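Local coordinates for uncharacterized protein (PDB 5DGG), which is of unknown function but is represented here by its central piece, a LupA-family domain of the CA peptidase clan, and so may be related to ubiquitin-specific proteases, at residues R21-Y31 with E51-P61; N37-F48 with D103-P111. All coordinates share one frame; numbering follows the deposited sequence.

Contact 1 of 2, residues R21-Y31 with E51-P61; sequences RIVVMAVLNRY and EVHYIMIPVGP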
loop_
_atom_site.group_PDB
_atom_site.type_symbol
_atom_site.label_atom_id
_atom_site.label_comp_id
_atom_site.label_asym_id
_atom_site.label_seq_id
_atom_site.Cartn_x
_atom_site.Cartn_y
_atom_site.Cartn_z
ATOM N N ARG A 21 -3.129 -11.341 -11.391
ATOM C CA ARG A 21 -2.091 -10.410 -11.873
ATOM C C ARG A 21 -1.738 -9.290 -10.858
ATOM O O ARG A 21 -0.911 -8.438 -11.126
ATOM C CB ARG A 21 -2.521 -9.836 -13.211
ATOM C CG ARG A 21 -3.821 -9.072 -13.207
ATOM C CD ARG A 21 -4.463 -9.105 -14.618
ATOM N NE ARG A 21 -3.557 -8.577 -15.635
ATOM C CZ ARG A 21 -3.535 -7.305 -16.081
ATOM N NH1 ARG A 21 -4.415 -6.391 -15.674
ATOM N NH2 ARG A 21 -2.643 -6.958 -16.991
ATOM N N ILE A 22 -2.374 -9.296 -9.705
ATOM C CA ILE A 22 -2.108 -8.313 -8.662
ATOM C C ILE A 22 -1.416 -9.000 -7.513
ATOM O O ILE A 22 -1.993 -9.939 -6.883
ATOM C CB ILE A 22 -3.399 -7.661 -8.139
ATOM C CG1 ILE A 22 -4.170 -6.985 -9.264
ATOM C CG2 ILE A 22 -3.109 -6.665 -7.005
ATOM C CD1 ILE A 22 -5.624 -6.702 -8.957
ATOM N N VAL A 23 -0.205 -8.568 -7.212
ATOM C CA VAL A 23 0.473 -9.050 -6.018
ATOM C C VAL A 23 0.423 -8.030 -4.907
ATOM O O VAL A 23 0.696 -6.860 -5.135
ATOM C CB VAL A 23 1.924 -9.386 -6.317
ATOM C CG1 VAL A 23 2.738 -9.683 -5.053
ATOM C CG2 VAL A 23 1.978 -10.548 -7.302
ATOM N N VAL A 24 0.148 -8.488 -3.682
ATOM C CA VAL A 24 0.207 -7.653 -2.523
ATOM C C VAL A 24 1.295 -8.248 -1.649
ATOM O O VAL A 24 1.183 -9.380 -1.161
ATOM C CB VAL A 24 -1.147 -7.556 -1.768
ATOM C CG1 VAL A 24 -1.024 -6.599 -0.556
ATOM C CG2 VAL A 24 -2.247 -7.129 -2.711
ATOM N N MET A 25 2.381 -7.516 -1.497
ATOM C CA MET A 25 3.502 -7.988 -0.691
ATOM C C MET A 25 3.249 -7.771 0.792
ATOM O O MET A 25 2.417 -6.964 1.173
ATOM C CB MET A 25 4.768 -7.243 -1.026
ATOM C CG MET A 25 4.935 -6.994 -2.481
ATOM S SD MET A 25 6.601 -7.144 -3.034
ATOM C CE MET A 25 6.394 -8.921 -3.158
ATOM N N ALA A 26 4.026 -8.501 1.596
ATOM C CA ALA A 26 4.013 -8.330 3.037
ATOM C C ALA A 26 4.550 -6.974 3.422
ATOM O O ALA A 26 5.290 -6.304 2.673
ATOM C CB ALA A 26 4.828 -9.406 3.727
ATOM N N VAL A 27 4.240 -6.623 4.646
ATOM C CA VAL A 27 4.710 -5.359 5.193
ATOM C C VAL A 27 6.233 -5.190 5.133
ATOM O O VAL A 27 7.015 -6.116 5.394
ATOM C CB VAL A 27 4.231 -5.118 6.631
ATOM C CG1 VAL A 27 2.715 -5.023 6.673
ATOM C CG2 VAL A 27 4.758 -6.187 7.570
ATOM N N LEU A 28 6.647 -3.989 4.755
ATOM C CA LEU A 28 8.057 -3.640 4.720
ATOM C C LEU A 28 8.325 -2.639 5.835
ATOM O O LEU A 28 7.535 -1.737 6.056
ATOM C CB LEU A 28 8.438 -2.968 3.417
ATOM C CG LEU A 28 8.986 -3.730 2.289
ATOM C CD1 LEU A 28 9.467 -2.714 1.255
ATOM C CD2 LEU A 28 10.107 -4.654 2.782
ATOM N N ASN A 29 9.450 -2.800 6.518
ATOM C CA ASN A 29 9.884 -1.856 7.527
ATOM C C ASN A 29 11.036 -1.040 6.951
ATOM O O ASN A 29 12.165 -1.541 6.813
ATOM C CB ASN A 29 10.381 -2.664 8.730
ATOM C CG ASN A 29 10.798 -1.809 9.849
ATOM O OD1 ASN A 29 11.447 -0.770 9.686
ATOM N ND2 ASN A 29 10.369 -2.205 11.031
ATOM N N ARG A 30 10.799 0.231 6.688
ATOM C CA ARG A 30 11.792 1.050 5.978
ATOM C C ARG A 30 13.008 1.376 6.798
ATOM O O ARG A 30 14.022 1.772 6.237
ATOM C CB ARG A 30 11.194 2.353 5.445
ATOM C CG ARG A 30 10.748 3.328 6.475
ATOM C CD ARG A 30 9.958 4.505 5.844
ATOM N NE ARG A 30 10.905 5.591 5.616
ATOM C CZ ARG A 30 10.958 6.715 6.314
ATOM N NH1 ARG A 30 10.038 6.995 7.244
ATOM N NH2 ARG A 30 11.918 7.588 6.045
ATOM N N TYR A 31 12.945 1.185 8.116
ATOM C CA TYR A 31 14.138 1.400 8.982
ATOM C C TYR A 31 15.087 0.228 9.096
ATOM O O TYR A 31 16.274 0.408 9.389
ATOM C CB TYR A 31 13.697 1.796 10.361
ATOM C CG TYR A 31 12.998 3.108 10.285
ATOM C CD1 TYR A 31 13.710 4.246 10.001
ATOM C CD2 TYR A 31 11.672 3.204 10.475
ATOM C CE1 TYR A 31 13.079 5.465 9.891
ATOM C CE2 TYR A 31 11.024 4.417 10.365
ATOM C CZ TYR A 31 11.746 5.538 10.053
ATOM O OH TYR A 31 11.164 6.786 9.960
ATOM N N GLU A 51 3.116 -12.627 -15.849
ATOM C CA GLU A 51 1.748 -12.808 -15.355
ATOM C C GLU A 51 1.313 -11.754 -14.288
ATOM O O GLU A 51 0.123 -11.617 -14.017
ATOM C CB GLU A 51 1.577 -14.208 -14.763
ATOM C CG GLU A 51 1.916 -15.373 -15.712
ATOM C CD GLU A 51 3.059 -16.262 -15.206
ATOM O OE1 GLU A 51 3.260 -16.387 -13.962
ATOM O OE2 GLU A 51 3.759 -16.851 -16.063
ATOM N N VAL A 52 2.290 -11.087 -13.680
ATOM C CA VAL A 52 2.075 -10.058 -12.669
ATOM C C VAL A 52 2.071 -8.713 -13.352
ATOM O O VAL A 52 2.989 -8.390 -14.120
ATOM C CB VAL A 52 3.224 -10.065 -11.646
ATOM C CG1 VAL A 52 3.115 -8.864 -10.707
ATOM C CG2 VAL A 52 3.217 -11.367 -10.891
ATOM N N HIS A 53 1.025 -7.931 -13.099
ATOM C CA HIS A 53 0.949 -6.609 -13.661
ATOM C C HIS A 53 0.969 -5.482 -12.616
ATOM O O HIS A 53 1.351 -4.362 -12.929
ATOM C CB HIS A 53 -0.297 -6.464 -14.487
ATOM C CG HIS A 53 -0.249 -5.255 -15.329
ATOM N ND1 HIS A 53 0.446 -5.211 -16.517
ATOM C CD2 HIS A 53 -0.693 -4.001 -15.103
ATOM C CE1 HIS A 53 0.352 -3.993 -17.027
ATOM N NE2 HIS A 53 -0.315 -3.237 -16.172
ATOM N N TYR A 54 0.539 -5.780 -11.398
ATOM C CA TYR A 54 0.511 -4.800 -10.328
ATOM C C TYR A 54 1.148 -5.389 -9.070
ATOM O O TYR A 54 0.970 -6.560 -8.770
ATOM C CB TYR A 54 -0.891 -4.391 -9.986
ATOM C CG TYR A 54 -1.684 -3.883 -11.114
ATOM C CD1 TYR A 54 -1.589 -2.563 -11.466
ATOM C CD2 TYR A 54 -2.584 -4.697 -11.809
ATOM C CE1 TYR A 54 -2.295 -2.044 -12.507
ATOM C CE2 TYR A 54 -3.315 -4.176 -12.897
ATOM C CZ TYR A 54 -3.179 -2.828 -13.196
ATOM O OH TYR A 54 -3.840 -2.164 -14.235
ATOM N N ILE A 55 1.904 -4.560 -8.341
ATOM C CA ILE A 55 2.538 -4.952 -7.073
ATOM C C ILE A 55 2.260 -3.855 -6.051
ATOM O O ILE A 55 2.584 -2.720 -6.319
ATOM C CB ILE A 55 4.054 -5.150 -7.229
ATOM C CG1 ILE A 55 4.363 -6.180 -8.313
ATOM C CG2 ILE A 55 4.600 -5.632 -5.908
ATOM C CD1 ILE A 55 5.807 -6.364 -8.729
ATOM N N MET A 56 1.623 -4.197 -4.928
ATOM C CA MET A 56 1.379 -3.287 -3.825
ATOM C C MET A 56 2.293 -3.593 -2.634
ATOM O O MET A 56 2.511 -4.756 -2.261
ATOM C CB MET A 56 -0.039 -3.389 -3.300
ATOM C CG MET A 56 -1.149 -3.483 -4.312
ATOM S SD MET A 56 -2.655 -3.193 -3.351
ATOM C CE MET A 56 -3.764 -3.277 -4.694
ATOM N N ILE A 57 2.748 -2.575 -1.957
ATOM C CA ILE A 57 3.546 -2.793 -0.727
ATOM C C ILE A 57 3.103 -1.863 0.358
ATOM O O ILE A 57 3.136 -0.657 0.174
ATOM C CB ILE A 57 5.085 -2.573 -0.952
ATOM C CG1 ILE A 57 5.559 -3.206 -2.254
ATOM C CG2 ILE A 57 5.853 -3.139 0.258
ATOM C CD1 ILE A 57 7.058 -3.072 -2.533
ATOM N N PRO A 58 2.680 -2.392 1.520
ATOM C CA PRO A 58 2.489 -1.489 2.621
ATOM C C PRO A 58 3.795 -1.197 3.339
ATOM O O PRO A 58 4.496 -2.113 3.720
ATOM C CB PRO A 58 1.499 -2.226 3.516
ATOM C CG PRO A 58 1.721 -3.700 3.189
ATOM C CD PRO A 58 2.478 -3.801 1.912
ATOM N N VAL A 59 4.139 0.066 3.504
ATOM C CA VAL A 59 5.460 0.420 4.035
ATOM C C VAL A 59 5.316 1.187 5.341
ATOM O O VAL A 59 4.699 2.250 5.400
ATOM C CB VAL A 59 6.275 1.251 3.052
ATOM C CG1 VAL A 59 7.643 1.602 3.613
ATOM C CG2 VAL A 59 6.428 0.509 1.741
ATOM N N GLY A 60 5.885 0.620 6.386
ATOM C CA GLY A 60 5.897 1.260 7.674
ATOM C C GLY A 60 7.277 1.274 8.281
ATOM O O GLY A 60 8.247 1.345 7.582
ATOM N N PRO A 61 7.355 1.219 9.617
ATOM C CA PRO A 61 6.206 1.094 10.499
ATOM C C PRO A 61 5.819 2.465 10.962
ATOM O O PRO A 61 6.379 3.465 10.490
ATOM C CB PRO A 61 6.774 0.259 11.640
ATOM C CG PRO A 61 8.139 0.828 11.789
ATOM C CD PRO A 61 8.598 1.255 10.405
HETATM O O HOH W 1 -1.316 -9.920 -16.597
#

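Contact 2 of 2, residues N37-F48 with D103-P111; sequences NAIIETLASDVF and DLLNQCGVP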
loop_
_atom_site.group_PDB
_atom_site.type_symbol
_atom_site.label_atom_id
_atom_site.label_comp_id
_atom_site.label_asym_id
_atom_site.label_seq_id
_atom_site.Cartn_x
_atom_site.Cartn_y
_atom_site.Cartn_z
ATOM N N ASN A 37 16.298 -6.086 2.313
ATOM C CA ASN A 37 17.171 -7.147 1.817
ATOM C C ASN A 37 16.459 -8.460 1.621
ATOM O O ASN A 37 16.657 -9.112 0.619
ATOM C CB ASN A 37 18.369 -7.358 2.730
ATOM C CG ASN A 37 19.254 -6.134 2.797
ATOM O OD1 ASN A 37 19.100 -5.193 2.002
ATOM N ND2 ASN A 37 20.164 -6.120 3.752
ATOM N N ALA A 38 15.608 -8.813 2.555
ATOM C CA ALA A 38 14.924 -10.082 2.510
ATOM C C ALA A 38 13.926 -10.216 1.380
ATOM O O ALA A 38 13.603 -11.338 1.011
ATOM C CB ALA A 38 14.196 -10.319 3.819
ATOM N N ILE A 39 13.387 -9.116 0.865
ATOM C CA ILE A 39 12.359 -9.250 -0.164
ATOM C C ILE A 39 12.811 -9.016 -1.592
ATOM O O ILE A 39 11.982 -9.120 -2.499
ATOM C CB ILE A 39 11.143 -8.343 0.069
ATOM C CG1 ILE A 39 11.490 -6.871 -0.129
ATOM C CG2 ILE A 39 10.512 -8.671 1.415
ATOM C CD1 ILE A 39 10.233 -6.090 -0.443
ATOM N N ILE A 40 14.083 -8.678 -1.798
ATOM C CA ILE A 40 14.562 -8.350 -3.147
ATOM C C ILE A 40 14.215 -9.492 -4.093
ATOM O O ILE A 40 13.750 -9.253 -5.207
ATOM C CB ILE A 40 16.090 -8.116 -3.211
ATOM C CG1 ILE A 40 16.502 -6.914 -2.407
ATOM C CG2 ILE A 40 16.581 -7.915 -4.652
ATOM C CD1 ILE A 40 15.802 -5.652 -2.769
ATOM N N GLU A 41 14.399 -10.736 -3.648
ATOM C CA GLU A 41 14.270 -11.848 -4.574
ATOM C C GLU A 41 12.809 -12.080 -4.956
ATOM O O GLU A 41 12.473 -12.306 -6.134
ATOM C CB GLU A 41 14.974 -13.094 -4.038
ATOM C CG GLU A 41 16.509 -12.974 -4.209
ATOM C CD GLU A 41 17.270 -14.242 -3.895
ATOM O OE1 GLU A 41 17.375 -14.535 -2.702
ATOM O OE2 GLU A 41 17.795 -14.934 -4.818
ATOM N N THR A 42 11.948 -11.975 -3.973
ATOM C CA THR A 42 10.514 -12.079 -4.220
ATOM C C THR A 42 10.020 -10.906 -5.069
ATOM O O THR A 42 9.289 -11.108 -6.039
ATOM C CB THR A 42 9.686 -12.255 -2.931
ATOM O OG1 THR A 42 8.312 -12.431 -3.275
ATOM C CG2 THR A 42 9.780 -11.057 -2.013
ATOM N N LEU A 43 10.465 -9.711 -4.770
ATOM C CA LEU A 43 9.986 -8.559 -5.508
ATOM C C LEU A 43 10.564 -8.597 -6.951
ATOM O O LEU A 43 9.844 -8.345 -7.938
ATOM C CB LEU A 43 10.324 -7.275 -4.730
ATOM C CG LEU A 43 10.099 -5.957 -5.456
ATOM C CD1 LEU A 43 8.630 -5.720 -5.700
ATOM C CD2 LEU A 43 10.697 -4.803 -4.661
ATOM N N ALA A 44 11.823 -9.008 -7.099
ATOM C CA ALA A 44 12.425 -9.086 -8.433
ATOM C C ALA A 44 11.695 -10.152 -9.251
ATOM O O ALA A 44 11.315 -9.933 -10.416
ATOM C CB ALA A 44 13.901 -9.404 -8.336
ATOM N N SER A 45 11.416 -11.284 -8.624
ATOM C CA SER A 45 10.699 -12.316 -9.328
ATOM C C SER A 45 9.349 -11.827 -9.891
ATOM O O SER A 45 8.998 -12.136 -11.019
ATOM C CB SER A 45 10.483 -13.508 -8.434
ATOM O OG SER A 45 9.646 -14.376 -9.126
ATOM N N ASP A 46 8.607 -11.065 -9.100
ATOM C CA ASP A 46 7.316 -10.502 -9.507
ATOM C C ASP A 46 7.482 -9.379 -10.534
ATOM O O ASP A 46 6.740 -9.320 -11.512
ATOM C CB ASP A 46 6.591 -9.965 -8.280
ATOM C CG ASP A 46 6.123 -11.065 -7.349
ATOM O OD1 ASP A 46 5.961 -12.224 -7.793
ATOM O OD2 ASP A 46 5.892 -10.742 -6.185
ATOM N N VAL A 47 8.472 -8.513 -10.335
ATOM C CA VAL A 47 8.761 -7.467 -11.288
ATOM C C VAL A 47 8.951 -8.022 -12.680
ATOM O O VAL A 47 8.455 -7.444 -13.624
ATOM C CB VAL A 47 9.940 -6.607 -10.851
ATOM C CG1 VAL A 47 10.505 -5.803 -12.004
ATOM C CG2 VAL A 47 9.464 -5.684 -9.742
ATOM N N PHE A 48 9.638 -9.154 -12.782
ATOM C CA PHE A 48 10.009 -9.700 -14.058
ATOM C C PHE A 48 9.133 -10.863 -14.474
ATOM O O PHE A 48 9.438 -11.558 -15.459
ATOM C CB PHE A 48 11.524 -10.045 -14.085
ATOM C CG PHE A 48 12.397 -8.840 -14.023
ATOM C CD1 PHE A 48 12.461 -7.967 -15.088
ATOM C CD2 PHE A 48 13.133 -8.535 -12.861
ATOM C CE1 PHE A 48 13.236 -6.853 -15.006
ATOM C CE2 PHE A 48 13.909 -7.401 -12.784
ATOM C CZ PHE A 48 13.982 -6.571 -13.874
ATOM N N ASP A 103 15.723 2.758 -4.739
ATOM C CA ASP A 103 16.831 1.855 -4.389
ATOM C C ASP A 103 16.390 0.408 -4.318
ATOM O O ASP A 103 17.105 -0.476 -4.755
ATOM C CB ASP A 103 17.496 2.280 -3.098
ATOM C CG ASP A 103 18.277 3.553 -3.252
ATOM O OD1 ASP A 103 17.995 4.339 -4.185
ATOM O OD2 ASP A 103 19.172 3.812 -2.416
ATOM N N LEU A 104 15.190 0.160 -3.830
ATOM C CA LEU A 104 14.633 -1.185 -3.819
ATOM C C LEU A 104 14.467 -1.709 -5.226
ATOM O O LEU A 104 14.893 -2.830 -5.550
ATOM C CB LEU A 104 13.315 -1.136 -3.095
ATOM C CG LEU A 104 12.489 -2.355 -2.785
ATOM C CD1 LEU A 104 13.353 -3.435 -2.183
ATOM C CD2 LEU A 104 11.445 -1.899 -1.807
ATOM N N LEU A 105 13.863 -0.903 -6.088
ATOM C CA LEU A 105 13.758 -1.273 -7.478
ATOM C C LEU A 105 15.157 -1.449 -8.151
ATOM O O LEU A 105 15.370 -2.418 -8.893
ATOM C CB LEU A 105 12.888 -0.294 -8.231
ATOM C CG LEU A 105 11.405 -0.411 -7.826
ATOM C CD1 LEU A 105 10.647 0.694 -8.501
ATOM C CD2 LEU A 105 10.772 -1.740 -8.204
ATOM N N ASN A 106 16.088 -0.545 -7.920
ATOM C CA ASN A 106 17.428 -0.756 -8.458
ATOM C C ASN A 106 18.054 -2.064 -7.979
ATOM O O ASN A 106 18.640 -2.773 -8.768
ATOM C CB ASN A 106 18.362 0.408 -8.178
ATOM C CG ASN A 106 19.600 0.346 -9.040
ATOM O OD1 ASN A 106 19.549 0.655 -10.234
ATOM N ND2 ASN A 106 20.712 -0.091 -8.457
ATOM N N GLN A 107 17.884 -2.417 -6.709
ATOM C CA GLN A 107 18.337 -3.726 -6.254
ATOM C C GLN A 107 17.715 -4.860 -7.065
ATOM O O GLN A 107 18.412 -5.821 -7.395
ATOM C CB GLN A 107 18.030 -3.945 -4.786
ATOM C CG GLN A 107 18.693 -2.946 -3.881
ATOM C CD GLN A 107 19.561 -3.610 -2.855
ATOM O OE1 GLN A 107 20.542 -4.293 -3.198
ATOM N NE2 GLN A 107 19.213 -3.421 -1.576
ATOM N N CYS A 108 16.409 -4.770 -7.380
ATOM C CA CYS A 108 15.735 -5.800 -8.179
ATOM C C CYS A 108 16.218 -5.871 -9.619
ATOM O O CYS A 108 15.907 -6.815 -10.328
ATOM C CB CYS A 108 14.224 -5.552 -8.204
ATOM S SG CYS A 108 13.573 -5.754 -6.583
ATOM N N GLY A 109 16.920 -4.839 -10.055
ATOM C CA GLY A 109 17.487 -4.783 -11.378
ATOM C C GLY A 109 16.791 -3.791 -12.275
ATOM O O GLY A 109 16.989 -3.839 -13.486
ATOM N N VAL A 110 15.951 -2.902 -11.713
ATOM C CA VAL A 110 15.281 -1.890 -12.528
ATOM C C VAL A 110 16.005 -0.551 -12.418
ATOM O O VAL A 110 16.055 0.027 -11.322
ATOM C CB VAL A 110 13.822 -1.698 -12.067
ATOM C CG1 VAL A 110 13.165 -0.572 -12.844
ATOM C CG2 VAL A 110 13.051 -3.017 -12.239
ATOM N N PRO A 111 16.545 -0.030 -13.528
ATOM C CA PRO A 111 17.148 1.314 -13.388
ATOM C C PRO A 111 16.120 2.449 -13.152
ATOM O O PRO A 111 14.957 2.379 -13.599
ATOM C CB PRO A 111 17.863 1.525 -14.719
ATOM C CG PRO A 111 17.129 0.652 -15.666
ATOM C CD PRO A 111 16.713 -0.569 -14.883
#

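Contact 1 of 2, residues R21-Y31 with E51-P61
The guanidinium of Arg21 lies flat over one face of the His53 ring, planes 20° apart and centres 4.5 Å from each other, with NH2 3.4 Å from His53 CG. Arg21 starts with CG wedged between its backbone N and carbonyl carbon (chi1 60°) and bends again at chi3, which carries the group alongside the histidine. Its NE hydrogen-bonds to a water. The backbone O of Arg21 accepts twice, from His53 N on an in-plane lone pair and from Tyr54 N, and this opens a parallel ladder that runs to Met25 N, bonded to Met56 O at 2.9 Å. Ile22 CG1 packs 3.8 Å from Tyr54 CD2, while Val24 CG2 meets the sulfur of Met56 on the same face. Between Val24 and Leu28 the register slips by one residue, where Pro58 has no N-H to offer; its CD sits 3.2 Å from Met25 O instead. Pairing resumes with Leu28 N to Pro58 O and closes with a nearly straight bond (177°) from Arg30 N to Gly60 O. An Asx turn at Asn29 leads out, and Pro61 CD, after a cis peptide, touches the Tyr31 ring at its edge. Strand 22-29 forms one border of the five-strand sheet, and strand 65-70 pairs with the far side of 54-60. Helix 33-47, the crossover of this beta-alpha-beta unit, covers the face of Val23 and Leu28, helix 132-146 that of Ile22 and Met56.

Contact 2 of 2, residues N37-F48 with D103-P111
Helices 37-47 and 103-108 cross at -69° with their axes 9.3 Å apart, and the backbones come nearest at Ala44 and Cys108, whose CA atoms are 4.7 Å apart. Ala44 has just a methyl there, and its CB packs 3.9 Å from Cys108 CB. The thiol tucks in next to it: with SG beside the backbone N of Cys108 (chi1 -65°), the sulfur rests 3.6 Å from Leu43 CD2. That same methyl also reaches Leu104 CG. Ile40 and Leu104 lie alongside each other, pointing opposite ways, and their CD1 atoms are squeezed to 3.4 Å, closer than carbons usually come. From there Ile40 CD1 extends to Gln107 CB, its side chain roughly perpendicular to that of the glutamine. Just past its own helix, Phe48 turns a ring edge to the backbone carbonyl of Cys108, with CE2 3.2 Å from Cys108 O and that oxygen close to the ring plane. Val47 CG1 covers the centre of one ring face and also meets Val110 CG2, 3.8 Å away. At Gly109 a positive phi completes a Schellman motif, in which Val110 N bonds back to Leu105 O. The helix pair lies over one face of the central sheet. Leu43 and Val47 rest on Ile55 of strand 54-60, Phe48 and Val110 share Tyr81 of strand 81-86, and Leu105 reaches Val115 of strand 115-120.

Helix 33-47 ties the two contacts together: it is the crossover of the beta-alpha-beta unit whose parallel strands pair in contact 1, and it supplies segment 37-48 of contact 2. The centres lie about 11 Å apart, and the contacts touch directly. Leu28 CD2 comes within 3.5 Å of Ile39 CD1, and Met25 CE within 3.6 Å of Asp46 OD2. The helix thus packs on the strand pair and on helix 98-108, with Leu43 serving both. Contact 1 lies about 6 Å from the centre of the chain, contact 2 farther out at about 17 Å. Lys71 NZ joins them, donating hydrogen bonds to Asp46 O and Val47 O and a weak one to Val52 O.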